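Side-chain contacts in myosin-17 (Arabidopsis thaliana, PDB 7KFL), which moves on actin as a plant class XI myosin, its globular tail probably binding the cargo it carries: residues E279-C284 with S294-L299; K175-P180 with R219-S224; S257-R262 with I332-R337; T340-W343 with G348-S351; G183-A188 with G270-A275. All blocks are in the same frame, centred on the assembly; numbering follows the deposited sequence.

How the interactions relate
The contacts join helices and their connecting turns in one globular tail. Interactions 1 and 2 lie about 14 Å apart between centres and touch: the carboxylate of E279 forms a long, weak ion pair with R219, and W283 packs on L222. Interaction 5 shares helix 150-186 with interaction 2 and helix 267-287 with interaction 1, its centre about 16 Å from each. Interaction 3, also about 16 Å from interaction 5 between centres, meets it where I186 packs on S257 and R261. Interactions 3 and 4, with centres about 12 Å apart, share helix 332-341, and W343 NE1 probably donates a hydrogen bond to R262 O.

Interaction 1 of 5, residues E279-C284 with S294-L299; sequences ELEQWC and SAWDEL
Within the DIL region of the myosin tail, the turn before helix 300-309 folds back on helix 267-287, and W296 meets E281 there at the closest pair of CA atoms, 6.3 Å apart. The glutamate lies over one face of the indole. Its CG stands 3.7 Å from the centroid of the six-membered ring of W296 and 10° off the ring normal, a CH-pi contact. The planes of the carboxylate and the indole differ by 8°, so the acid group is stacked on the ring, with E281 CD 3.6 Å from W296 CZ2. This follows from the glutamate's torsions: CG is anti to the backbone N (chi1 -167°) and the chain then runs extended, which lays methylenes and carboxylate in turn across the indole. R303 makes a cation-pi contact with the same indole and hydrogen-bonds W296 O. Deeper in, C284 SG packs against A295 CB at 4.2 Å. The same sulfur, C284 SG, lies 4.1 Å from W296 CB, and L280 CD1 meets L299 CD1 at 4.2 Å. F247 of helix 236-260 also packs against C284, A295 and L299. The arrangement belongs to the connection that follows helix 267-287 in the DIL region, where short helix 289-292 and the turn before helix 300-309 fold back on the long helix.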
# COMPACT_ATOMS: atom_id res chain seq x y z
N GLU A 279 -16.29 -4.61 -9.75
CA GLU A 279 -15.49 -3.46 -10.27
C GLU A 279 -14.03 -3.59 -9.82
O GLU A 279 -13.13 -3.42 -10.67
CB GLU A 279 -16.08 -2.13 -9.80
CG GLU A 279 -17.32 -1.71 -10.56
CD GLU A 279 -17.07 -1.04 -11.90
OE1 GLU A 279 -15.91 -0.70 -12.19
OE2 GLU A 279 -18.05 -0.86 -12.66
N LEU A 280 -13.81 -3.87 -8.53
CA LEU A 280 -12.46 -3.96 -7.92
C LEU A 280 -11.75 -5.23 -8.39
O LEU A 280 -10.52 -5.17 -8.59
CB LEU A 280 -12.59 -3.93 -6.39
CG LEU A 280 -13.23 -2.68 -5.80
CD1 LEU A 280 -13.29 -2.77 -4.28
CD2 LEU A 280 -12.48 -1.42 -6.23
N GLU A 281 -12.49 -6.33 -8.58
CA GLU A 281 -11.95 -7.60 -9.15
C GLU A 281 -11.44 -7.32 -10.57
O GLU A 281 -10.32 -7.77 -10.89
CB GLU A 281 -13.02 -8.70 -9.18
CG GLU A 281 -12.46 -10.08 -9.46
CD GLU A 281 -13.50 -11.19 -9.59
OE1 GLU A 281 -14.70 -10.91 -9.40
OE2 GLU A 281 -13.10 -12.33 -9.88
N GLN A 282 -12.24 -6.61 -11.37
CA GLN A 282 -11.92 -6.23 -12.77
C GLN A 282 -10.61 -5.42 -12.80
O GLN A 282 -9.77 -5.70 -13.67
CB GLN A 282 -13.07 -5.45 -13.41
CG GLN A 282 -14.14 -6.34 -14.03
CD GLN A 282 -13.63 -7.11 -15.22
OE1 GLN A 282 -12.79 -6.63 -15.98
NE2 GLN A 282 -14.13 -8.32 -15.40
N TRP A 283 -10.46 -4.47 -11.87
CA TRP A 283 -9.24 -3.64 -11.71
C TRP A 283 -8.02 -4.53 -11.45
O TRP A 283 -6.95 -4.24 -12.02
CB TRP A 283 -9.41 -2.60 -10.59
CG TRP A 283 -8.18 -1.79 -10.38
CD1 TRP A 283 -7.87 -0.58 -10.93
CD2 TRP A 283 -7.03 -2.17 -9.59
NE1 TRP A 283 -6.64 -0.16 -10.52
CE2 TRP A 283 -6.09 -1.12 -9.70
CE3 TRP A 283 -6.72 -3.28 -8.80
CZ2 TRP A 283 -4.87 -1.16 -9.04
CZ3 TRP A 283 -5.50 -3.31 -8.15
CH2 TRP A 283 -4.59 -2.27 -8.27
N CYS A 284 -8.17 -5.55 -10.60
CA CYS A 284 -7.08 -6.50 -10.22
C CYS A 284 -6.65 -7.31 -11.44
O CYS A 284 -5.44 -7.61 -11.56
CB CYS A 284 -7.52 -7.44 -9.09
SG CYS A 284 -7.78 -6.60 -7.50
N SER A 294 -1.70 -9.65 -4.36
CA SER A 294 -2.81 -10.43 -3.74
C SER A 294 -3.86 -9.46 -3.17
O SER A 294 -4.47 -9.79 -2.14
CB SER A 294 -2.29 -11.37 -2.69
OG SER A 294 -1.67 -10.66 -1.63
N ALA A 295 -4.06 -8.32 -3.84
CA ALA A 295 -5.02 -7.26 -3.45
C ALA A 295 -6.44 -7.83 -3.39
O ALA A 295 -7.20 -7.42 -2.50
CB ALA A 295 -4.93 -6.10 -4.41
N TRP A 296 -6.78 -8.73 -4.32
CA TRP A 296 -8.12 -9.37 -4.41
C TRP A 296 -8.38 -10.22 -3.15
O TRP A 296 -9.49 -10.13 -2.61
CB TRP A 296 -8.25 -10.20 -5.70
CG TRP A 296 -9.57 -10.89 -5.85
CD1 TRP A 296 -9.78 -12.23 -6.04
CD2 TRP A 296 -10.88 -10.29 -5.79
NE1 TRP A 296 -11.12 -12.50 -6.12
CE2 TRP A 296 -11.82 -11.33 -5.97
CE3 TRP A 296 -11.34 -8.98 -5.61
CZ2 TRP A 296 -13.19 -11.09 -5.97
CZ3 TRP A 296 -12.70 -8.75 -5.62
CH2 TRP A 296 -13.61 -9.80 -5.79
N ASP A 297 -7.37 -10.98 -2.70
CA ASP A 297 -7.47 -11.91 -1.54
C ASP A 297 -7.55 -11.14 -0.22
O ASP A 297 -7.93 -11.76 0.79
CB ASP A 297 -6.32 -12.92 -1.54
CG ASP A 297 -6.45 -13.99 -2.60
OD1 ASP A 297 -7.60 -14.34 -2.96
OD2 ASP A 297 -5.40 -14.48 -3.07
N GLU A 298 -7.21 -9.85 -0.21
CA GLU A 298 -7.33 -8.98 0.99
C GLU A 298 -8.81 -8.67 1.28
O GLU A 298 -9.10 -8.32 2.44
CB GLU A 298 -6.52 -7.70 0.81
CG GLU A 298 -5.03 -7.91 1.00
CD GLU A 298 -4.68 -8.40 2.40
OE1 GLU A 298 -5.03 -7.70 3.37
OE2 GLU A 298 -4.08 -9.49 2.51
N LEU A 299 -9.69 -8.81 0.29
CA LEU A 299 -11.16 -8.56 0.41
C LEU A 299 -11.89 -9.84 0.84
O LEU A 299 -13.14 -9.83 0.81
CB LEU A 299 -11.70 -8.05 -0.93
CG LEU A 299 -11.16 -6.71 -1.41
CD1 LEU A 299 -11.68 -6.40 -2.81
CD2 LEU A 299 -11.53 -5.58 -0.46

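Interaction 2 of 5, residues K175-P180 with R219-S224; sequences KKEISP and RKSLNS
E177 turns CG anti to its own backbone N (chi1 -162°) and continues extended, which carries its carboxylate from helix 150-186 across to S221 on helix 205-231. The serine hydroxyl is swung beside its backbone N (chi1 -68°), in position to meet that acid. S221 OG donates to E177 OE2 over 2.8 Å, and E177 OE2 accepts on its anti lone pair, the one directed away from the other carboxylate oxygen. That second oxygen, OE1, is hydrogen-bonded to Y225 OH one turn further along the serine's helix, so both oxygens have hydroxyl partners, an arrangement that would limit rotation of the carboxylate. Beside the polar bridge, I178 sends its CG2 methyl to S221 CB at 3.8 Å; its CA is 7.1 Å from that of S221, the shortest CA separation here. I178 also rests on I246, and L222 on F247, both of helix 236-260, which packs on this side. Replacing E177 by an alanine would probably leave the hydroxyls of S221 and Y225 without their shared acceptor and break the polar link between the helices. The contact is ordinary helix-helix packing in the helical bundle of the myosin tail, close at a small serine and bordered by a carboxylate bridge.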
# COMPACT_ATOMS: atom_id res chain seq x y z
N LYS A 175 -5.32 6.44 0.28
CA LYS A 175 -6.32 6.15 1.35
C LYS A 175 -7.24 7.35 1.55
O LYS A 175 -8.46 7.15 1.62
CB LYS A 175 -5.63 5.79 2.67
CG LYS A 175 -5.10 4.37 2.78
CD LYS A 175 -4.72 3.95 4.20
CE LYS A 175 -4.02 2.61 4.26
NZ LYS A 175 -3.68 2.22 5.65
N LYS A 176 -6.67 8.56 1.62
CA LYS A 176 -7.41 9.84 1.86
C LYS A 176 -8.33 10.15 0.68
O LYS A 176 -9.37 10.79 0.90
CB LYS A 176 -6.41 10.97 2.10
CG LYS A 176 -7.01 12.36 2.31
CD LYS A 176 -6.03 13.47 1.99
CE LYS A 176 -5.98 14.56 3.04
NZ LYS A 176 -4.72 15.35 2.94
N GLU A 177 -7.94 9.74 -0.54
CA GLU A 177 -8.68 10.05 -1.79
C GLU A 177 -9.90 9.13 -1.92
O GLU A 177 -10.96 9.63 -2.35
CB GLU A 177 -7.75 9.92 -3.00
CG GLU A 177 -8.29 10.62 -4.24
CD GLU A 177 -7.36 10.60 -5.44
OE1 GLU A 177 -6.23 11.14 -5.32
OE2 GLU A 177 -7.75 10.03 -6.47
N ILE A 178 -9.76 7.84 -1.58
CA ILE A 178 -10.84 6.81 -1.75
C ILE A 178 -11.65 6.67 -0.46
O ILE A 178 -12.64 5.92 -0.49
CB ILE A 178 -10.28 5.46 -2.23
CG1 ILE A 178 -9.47 4.73 -1.15
CG2 ILE A 178 -9.47 5.64 -3.52
CD1 ILE A 178 -8.94 3.38 -1.58
N SER A 179 -11.26 7.35 0.62
CA SER A 179 -11.96 7.33 1.93
C SER A 179 -13.36 7.94 1.78
O SER A 179 -14.34 7.31 2.18
CB SER A 179 -11.16 8.01 3.02
OG SER A 179 -11.73 7.76 4.30
N PRO A 180 -13.51 9.14 1.18
CA PRO A 180 -14.84 9.75 0.99
C PRO A 180 -15.75 8.95 0.05
O PRO A 180 -16.95 9.01 0.23
CB PRO A 180 -14.54 11.13 0.38
CG PRO A 180 -13.09 11.38 0.69
CD PRO A 180 -12.44 10.01 0.68
N ARG A 219 -12.12 2.89 -8.62
CA ARG A 219 -11.36 2.18 -9.69
C ARG A 219 -10.49 3.17 -10.47
O ARG A 219 -9.35 2.80 -10.83
CB ARG A 219 -12.32 1.44 -10.62
CG ARG A 219 -11.64 0.46 -11.56
CD ARG A 219 -12.61 -0.19 -12.52
NE ARG A 219 -11.92 -0.91 -13.58
CZ ARG A 219 -12.49 -1.75 -14.44
NH1 ARG A 219 -13.79 -2.00 -14.37
NH2 ARG A 219 -11.75 -2.34 -15.36
N LYS A 220 -11.00 4.38 -10.73
CA LYS A 220 -10.28 5.46 -11.46
C LYS A 220 -9.08 5.93 -10.62
O LYS A 220 -7.96 6.01 -11.18
CB LYS A 220 -11.21 6.64 -11.78
CG LYS A 220 -12.02 6.48 -13.06
CD LYS A 220 -12.86 7.69 -13.41
CE LYS A 220 -14.04 7.88 -12.48
NZ LYS A 220 -15.02 8.85 -13.03
N SER A 221 -9.31 6.22 -9.33
CA SER A 221 -8.27 6.66 -8.36
C SER A 221 -7.18 5.59 -8.24
O SER A 221 -6.00 5.97 -8.22
CB SER A 221 -8.88 7.00 -7.02
OG SER A 221 -9.68 8.17 -7.11
N LEU A 222 -7.55 4.31 -8.18
CA LEU A 222 -6.58 3.18 -8.15
C LEU A 222 -5.69 3.25 -9.39
O LEU A 222 -4.46 3.16 -9.23
CB LEU A 222 -7.32 1.84 -8.07
CG LEU A 222 -8.08 1.55 -6.78
CD1 LEU A 222 -8.76 0.19 -6.85
CD2 LEU A 222 -7.16 1.60 -5.57
N ASN A 223 -6.29 3.42 -10.57
CA ASN A 223 -5.59 3.42 -11.89
C ASN A 223 -4.67 4.65 -12.01
O ASN A 223 -3.57 4.49 -12.57
CB ASN A 223 -6.58 3.37 -13.06
CG ASN A 223 -6.99 1.97 -13.45
OD1 ASN A 223 -6.27 1.01 -13.20
ND2 ASN A 223 -8.15 1.83 -14.09
N SER A 224 -5.11 5.81 -11.52
CA SER A 224 -4.30 7.06 -11.50
C SER A 224 -2.95 6.79 -10.83
O SER A 224 -1.91 7.05 -11.47
CB SER A 224 -5.03 8.18 -10.79
OG SER A 224 -6.30 8.40 -11.37

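Interaction 3 of 5, residues S257-R262 with I332-R337; sequences SLLLRR and IQQLYR
R337 crosses L259 at a slant, its side chain folding over the last turn of helix 236-260. The arginine leaves its backbone with CG anti to N (chi1 172°), then bends at both chi2 and chi3, which curls the guanidinium back round the carbonyl of L259. R337 NH1 donates to L259 O over 2.9 Å, with an angle of 157° at the hydrogen. The oxygen sits at the edge of the guanidinium, near its plane, whereas the donor is tilted 32° from the carbonyl plane. The bend also brings R337 CG to 3.2 Å from L259 O, so methylene and guanidinium both close on one oxygen. L259 in turn reaches the arginine's helix with CD2, which lies 4.2 Å from R337 CG and 3.8 Å from Q334 O. L260 CD2 approaches R337 NH1 obliquely at 4.1 Å. Q334 lends its aliphatic part to the leucine, while its amide is engaged elsewhere, with S331 N and F376 O. F376 also packs on R337. Because L259 O belongs to the final helical turn, the charged donor is likely to offset the partial negative charge at the C-terminal end of helix 236-260, joining it to helix 332-341 by charge as well as by apolar packing.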
# COMPACT_ATOMS: atom_id res chain seq x y z
N SER A 257 -18.60 -1.88 8.44
CA SER A 257 -19.92 -1.22 8.27
C SER A 257 -21.05 -2.26 8.34
O SER A 257 -22.15 -1.90 8.81
CB SER A 257 -19.98 -0.41 6.99
OG SER A 257 -19.94 -1.24 5.84
N LEU A 258 -20.78 -3.51 7.93
CA LEU A 258 -21.73 -4.64 8.06
C LEU A 258 -21.96 -4.94 9.55
O LEU A 258 -23.12 -5.25 9.91
CB LEU A 258 -21.19 -5.89 7.34
CG LEU A 258 -21.07 -5.79 5.82
CD1 LEU A 258 -20.87 -7.18 5.22
CD2 LEU A 258 -22.27 -5.12 5.19
N LEU A 259 -20.91 -4.86 10.37
CA LEU A 259 -20.94 -5.21 11.81
C LEU A 259 -21.60 -4.09 12.63
O LEU A 259 -22.26 -4.43 13.63
CB LEU A 259 -19.52 -5.46 12.32
CG LEU A 259 -18.74 -6.59 11.64
CD1 LEU A 259 -17.36 -6.72 12.28
CD2 LEU A 259 -19.48 -7.91 11.72
N LEU A 260 -21.42 -2.82 12.23
CA LEU A 260 -21.74 -1.64 13.08
C LEU A 260 -22.97 -0.88 12.56
O LEU A 260 -23.60 -0.18 13.39
CB LEU A 260 -20.51 -0.73 13.14
CG LEU A 260 -19.27 -1.33 13.79
CD1 LEU A 260 -18.18 -0.28 13.94
CD2 LEU A 260 -19.59 -1.96 15.14
N ARG A 261 -23.28 -0.96 11.26
CA ARG A 261 -24.45 -0.27 10.65
C ARG A 261 -25.54 -1.30 10.34
O ARG A 261 -25.30 -2.18 9.49
CB ARG A 261 -24.04 0.48 9.39
CG ARG A 261 -22.90 1.46 9.59
CD ARG A 261 -22.94 2.57 8.56
NE ARG A 261 -21.95 3.60 8.82
CZ ARG A 261 -21.97 4.83 8.31
NH1 ARG A 261 -22.94 5.21 7.50
NH2 ARG A 261 -21.00 5.68 8.62
N ARG A 262 -26.69 -1.18 11.01
CA ARG A 262 -27.87 -2.07 10.82
C ARG A 262 -28.29 -2.04 9.35
O ARG A 262 -28.42 -3.13 8.75
CB ARG A 262 -29.01 -1.62 11.76
CG ARG A 262 -30.21 -2.56 11.80
CD ARG A 262 -31.32 -2.12 10.87
NE ARG A 262 -32.53 -2.93 11.03
CZ ARG A 262 -33.67 -2.73 10.37
NH1 ARG A 262 -33.77 -1.75 9.49
NH2 ARG A 262 -34.70 -3.52 10.59
N ILE A 332 -16.84 -16.48 14.75
CA ILE A 332 -18.22 -16.75 15.27
C ILE A 332 -18.84 -15.42 15.72
O ILE A 332 -20.03 -15.21 15.41
CB ILE A 332 -18.18 -17.79 16.41
CG1 ILE A 332 -17.74 -19.17 15.91
CG2 ILE A 332 -19.53 -17.86 17.12
CD1 ILE A 332 -18.71 -19.85 14.96
N GLN A 333 -18.08 -14.57 16.41
CA GLN A 333 -18.58 -13.29 16.98
C GLN A 333 -19.02 -12.36 15.83
O GLN A 333 -19.98 -11.59 16.04
CB GLN A 333 -17.52 -12.60 17.86
CG GLN A 333 -18.11 -11.95 19.10
CD GLN A 333 -17.64 -10.54 19.33
OE1 GLN A 333 -16.45 -10.28 19.51
NE2 GLN A 333 -18.57 -9.60 19.35
N GLN A 334 -18.34 -12.43 14.68
CA GLN A 334 -18.66 -11.64 13.46
C GLN A 334 -19.97 -12.15 12.85
O GLN A 334 -20.88 -11.33 12.64
CB GLN A 334 -17.53 -11.72 12.44
CG GLN A 334 -16.30 -10.90 12.83
CD GLN A 334 -15.08 -11.27 12.02
OE1 GLN A 334 -15.07 -12.26 11.29
NE2 GLN A 334 -14.03 -10.47 12.16
N LEU A 335 -20.05 -13.46 12.58
CA LEU A 335 -21.24 -14.14 11.99
C LEU A 335 -22.48 -13.82 12.83
O LEU A 335 -23.51 -13.48 12.23
CB LEU A 335 -21.00 -15.65 11.93
CG LEU A 335 -20.00 -16.12 10.87
CD1 LEU A 335 -19.68 -17.59 11.06
CD2 LEU A 335 -20.53 -15.87 9.47
N TYR A 336 -22.38 -13.95 14.15
CA TYR A 336 -23.49 -13.74 15.11
C TYR A 336 -24.09 -12.34 14.91
O TYR A 336 -25.31 -12.24 14.73
CB TYR A 336 -23.03 -13.95 16.56
CG TYR A 336 -24.08 -13.64 17.59
CD1 TYR A 336 -25.07 -14.56 17.91
CD2 TYR A 336 -24.10 -12.42 18.25
CE1 TYR A 336 -26.04 -14.29 18.85
CE2 TYR A 336 -25.07 -12.13 19.20
CZ TYR A 336 -26.04 -13.06 19.50
OH TYR A 336 -27.00 -12.78 20.44
N ARG A 337 -23.24 -11.30 14.93
CA ARG A 337 -23.65 -9.89 14.72
C ARG A 337 -24.39 -9.77 13.38
O ARG A 337 -25.52 -9.25 13.38
CB ARG A 337 -22.42 -8.96 14.76
CG ARG A 337 -22.69 -7.52 14.37
CD ARG A 337 -23.76 -6.86 15.22
NE ARG A 337 -23.37 -6.79 16.62
CZ ARG A 337 -22.72 -5.78 17.19
NH1 ARG A 337 -22.37 -4.71 16.49
NH2 ARG A 337 -22.42 -5.83 18.48

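Interaction 4 of 5, residues T340-W343 with G348-S351; sequences TMYW and GTHS
T349 OG1 is gripped by Y342 OH, which donates to it over 2.9 Å, and by D344 OD2, to which it is also hydrogen-bonded. The phenol oxygen is engaged a second time, by K314 NZ, so tyrosine and threonine form a link in a longer polar chain between lysine and aspartate. The tyrosine has CG anti to its backbone N (chi1 179°), which throws the ring from the end of helix 332-341 across to the returning loop. Y342 is the first residue to leave helical geometry, and the chain reverses within the following residues to bring 348-351 back before helix 354-369 begins; the loop between these two helices is held by the Y342 side chain. Along the ring's CD2-CE2 side, Y342 CE2 approaches H350 O at 3.6 Å, and Y342 CD2 lies 3.8 Å from S351 CA and 3.9 Å from S351 CB. T349 O stands at the ring edge, near its plane. A leucine in place of Y342 would probably leave T349 and K314 without the hydroxyl that joins them and free the loop to shift. F267 of helix 267-287 touches both Y342 and T349, and S351 OG is hydrogen-bonded to S339 O in the helix.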
# COMPACT_ATOMS: atom_id res chain seq x y z
N THR A 340 -27.77 -11.76 13.47
CA THR A 340 -28.78 -11.22 14.42
C THR A 340 -29.26 -9.83 13.99
O THR A 340 -30.37 -9.44 14.39
CB THR A 340 -28.24 -11.18 15.85
OG1 THR A 340 -27.01 -10.46 15.85
CG2 THR A 340 -28.02 -12.56 16.43
N MET A 341 -28.44 -9.10 13.21
CA MET A 341 -28.73 -7.71 12.77
C MET A 341 -29.32 -7.71 11.35
O MET A 341 -29.87 -6.67 10.94
CB MET A 341 -27.45 -6.86 12.79
CG MET A 341 -27.71 -5.39 13.05
SD MET A 341 -26.20 -4.51 13.52
CE MET A 341 -25.25 -4.64 12.00
N TYR A 342 -29.24 -8.85 10.64
CA TYR A 342 -29.75 -9.05 9.26
C TYR A 342 -31.24 -8.71 9.20
O TYR A 342 -31.99 -9.10 10.10
CB TYR A 342 -29.52 -10.50 8.81
CG TYR A 342 -30.04 -10.81 7.43
CD1 TYR A 342 -29.30 -10.48 6.30
CD2 TYR A 342 -31.26 -11.42 7.24
CE1 TYR A 342 -29.77 -10.76 5.02
CE2 TYR A 342 -31.74 -11.71 5.98
CZ TYR A 342 -31.00 -11.38 4.86
OH TYR A 342 -31.47 -11.66 3.61
N TRP A 343 -31.64 -7.99 8.14
CA TRP A 343 -33.05 -7.62 7.84
C TRP A 343 -33.22 -7.54 6.31
O TRP A 343 -32.21 -7.61 5.61
CB TRP A 343 -33.43 -6.31 8.53
CG TRP A 343 -32.69 -5.12 7.99
CD1 TRP A 343 -31.36 -4.85 8.15
CD2 TRP A 343 -33.22 -4.05 7.19
NE1 TRP A 343 -31.03 -3.68 7.51
CE2 TRP A 343 -32.15 -3.17 6.91
CE3 TRP A 343 -34.49 -3.75 6.68
CZ2 TRP A 343 -32.32 -2.02 6.15
CZ3 TRP A 343 -34.65 -2.61 5.93
CH2 TRP A 343 -33.58 -1.76 5.67
N GLY A 348 -37.97 -9.86 1.76
CA GLY A 348 -38.59 -10.34 3.00
C GLY A 348 -38.05 -11.70 3.44
O GLY A 348 -38.79 -12.42 4.15
N THR A 349 -36.82 -12.05 3.04
CA THR A 349 -36.13 -13.31 3.42
C THR A 349 -35.65 -13.19 4.87
O THR A 349 -35.34 -12.05 5.30
CB THR A 349 -34.98 -13.64 2.47
OG1 THR A 349 -34.02 -12.58 2.52
CG2 THR A 349 -35.43 -13.85 1.04
N HIS A 350 -35.60 -14.31 5.60
CA HIS A 350 -35.20 -14.37 7.03
C HIS A 350 -33.71 -14.71 7.14
O HIS A 350 -33.09 -15.04 6.11
CB HIS A 350 -36.08 -15.37 7.80
CG HIS A 350 -37.54 -15.05 7.74
ND1 HIS A 350 -38.51 -16.03 7.78
CD2 HIS A 350 -38.20 -13.87 7.63
CE1 HIS A 350 -39.70 -15.47 7.70
NE2 HIS A 350 -39.54 -14.15 7.60
N SER A 351 -33.17 -14.62 8.36
CA SER A 351 -31.76 -14.93 8.70
C SER A 351 -31.58 -16.44 8.86
O SER A 351 -32.48 -17.19 8.44
CB SER A 351 -31.34 -14.19 9.94
OG SER A 351 -29.94 -14.29 10.14

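Interaction 5 of 5, residues G183-A188 with G270-A275; sequences GLCIQA and GEYVKA
Y272 extends from helix 267-287 to the junction where helix 150-186 ends and helix 188-191 begins, and its ring meets C185 and A188 there. Its CG is anti to the backbone N (chi1 167°), which spans a gap of 8.0 Å or more between CA atoms across the two segments and sets the phenol end beside C185. The turn of the ring about its own axis (chi2 67°) presents the CE2 side to both partners. At that edge C185 O lies near the ring plane, 3.3 Å from Y272 CE2. The methyl of A188 makes the apolar contact from an oblique direction, with A188 CB 3.6 Å from Y272 CE2. C185 places SG beside its backbone N (chi1 -77°), with the sulfur 3.6 Å from Y272 OH and CB 3.9 Å from that oxygen. The hydroxyl has its polar partner outside this pair, in a hydrogen bond with L211 O of helix 205-231. W215 of helix 205-231 meets the Y272 ring with planes at about 45° and also touches C185. A buried tyrosine of helix 267-287 thus fills the junction between helices 150-186, 188-191 and 205-231, in the helical bundle of the myosin globular tail.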
# COMPACT_ATOMS: atom_id res chain seq x y z
N GLY A 183 -16.99 6.20 1.98
CA GLY A 183 -17.94 6.98 2.78
C GLY A 183 -19.31 7.05 2.12
O GLY A 183 -20.32 6.92 2.84
N LEU A 184 -19.35 7.24 0.79
CA LEU A 184 -20.61 7.35 0.00
C LEU A 184 -21.15 5.95 -0.31
O LEU A 184 -22.39 5.81 -0.35
CB LEU A 184 -20.35 8.16 -1.28
CG LEU A 184 -20.00 9.63 -1.08
CD1 LEU A 184 -19.55 10.26 -2.39
CD2 LEU A 184 -21.17 10.41 -0.50
N CYS A 185 -20.28 4.96 -0.53
CA CYS A 185 -20.65 3.53 -0.73
C CYS A 185 -21.41 3.01 0.50
O CYS A 185 -22.42 2.31 0.32
CB CYS A 185 -19.44 2.64 -0.98
SG CYS A 185 -18.76 2.77 -2.65
N ILE A 186 -20.94 3.36 1.71
CA ILE A 186 -21.49 2.87 3.01
C ILE A 186 -22.78 3.63 3.35
O ILE A 186 -23.59 3.09 4.12
CB ILE A 186 -20.41 2.99 4.12
CG1 ILE A 186 -19.21 2.08 3.82
CG2 ILE A 186 -20.99 2.70 5.49
CD1 ILE A 186 -17.97 2.40 4.63
N GLN A 187 -22.97 4.83 2.78
CA GLN A 187 -24.18 5.68 2.99
C GLN A 187 -25.28 5.31 1.99
O GLN A 187 -26.37 5.92 2.08
CB GLN A 187 -23.83 7.16 2.84
CG GLN A 187 -23.14 7.76 4.07
CD GLN A 187 -22.67 9.17 3.81
OE1 GLN A 187 -23.42 10.01 3.31
NE2 GLN A 187 -21.42 9.44 4.14
N ALA A 188 -25.03 4.36 1.08
CA ALA A 188 -25.94 3.94 -0.01
C ALA A 188 -27.30 3.51 0.56
O ALA A 188 -28.33 3.88 0.00
CB ALA A 188 -25.31 2.84 -0.83
N GLY A 270 -26.16 -6.16 0.37
CA GLY A 270 -25.31 -7.28 -0.06
C GLY A 270 -25.12 -7.28 -1.56
O GLY A 270 -23.97 -7.43 -2.02
N GLU A 271 -26.22 -7.08 -2.31
CA GLU A 271 -26.24 -7.03 -3.79
C GLU A 271 -25.41 -5.84 -4.28
O GLU A 271 -24.59 -6.02 -5.20
CB GLU A 271 -27.66 -6.89 -4.33
CG GLU A 271 -28.57 -8.06 -4.01
CD GLU A 271 -30.01 -7.84 -4.43
OE1 GLU A 271 -30.57 -6.78 -4.07
OE2 GLU A 271 -30.57 -8.71 -5.12
N TYR A 272 -25.63 -4.66 -3.68
CA TYR A 272 -24.97 -3.39 -4.05
C TYR A 272 -23.45 -3.51 -3.90
O TYR A 272 -22.72 -3.06 -4.81
CB TYR A 272 -25.48 -2.22 -3.20
CG TYR A 272 -24.62 -0.99 -3.33
CD1 TYR A 272 -24.55 -0.30 -4.53
CD2 TYR A 272 -23.85 -0.54 -2.27
CE1 TYR A 272 -23.75 0.82 -4.67
CE2 TYR A 272 -23.04 0.58 -2.40
CZ TYR A 272 -23.00 1.27 -3.60
OH TYR A 272 -22.20 2.37 -3.73
N VAL A 273 -22.98 -4.06 -2.77
CA VAL A 273 -21.53 -4.22 -2.47
C VAL A 273 -20.94 -5.28 -3.41
O VAL A 273 -19.82 -5.05 -3.91
CB VAL A 273 -21.28 -4.56 -0.99
CG1 VAL A 273 -19.88 -5.10 -0.75
CG2 VAL A 273 -21.53 -3.36 -0.09
N LYS A 274 -21.67 -6.38 -3.67
CA LYS A 274 -21.23 -7.46 -4.59
C LYS A 274 -20.94 -6.85 -5.97
O LYS A 274 -19.96 -7.29 -6.61
CB LYS A 274 -22.28 -8.56 -4.71
CG LYS A 274 -21.79 -9.81 -5.43
CD LYS A 274 -22.73 -11.00 -5.35
CE LYS A 274 -22.03 -12.31 -5.62
NZ LYS A 274 -22.99 -13.43 -5.73
N ALA A 275 -21.76 -5.89 -6.41
CA ALA A 275 -21.58 -5.12 -7.67
C ALA A 275 -20.25 -4.37 -7.60
O ALA A 275 -19.47 -4.44 -8.57
CB ALA A 275 -22.73 -4.18 -7.89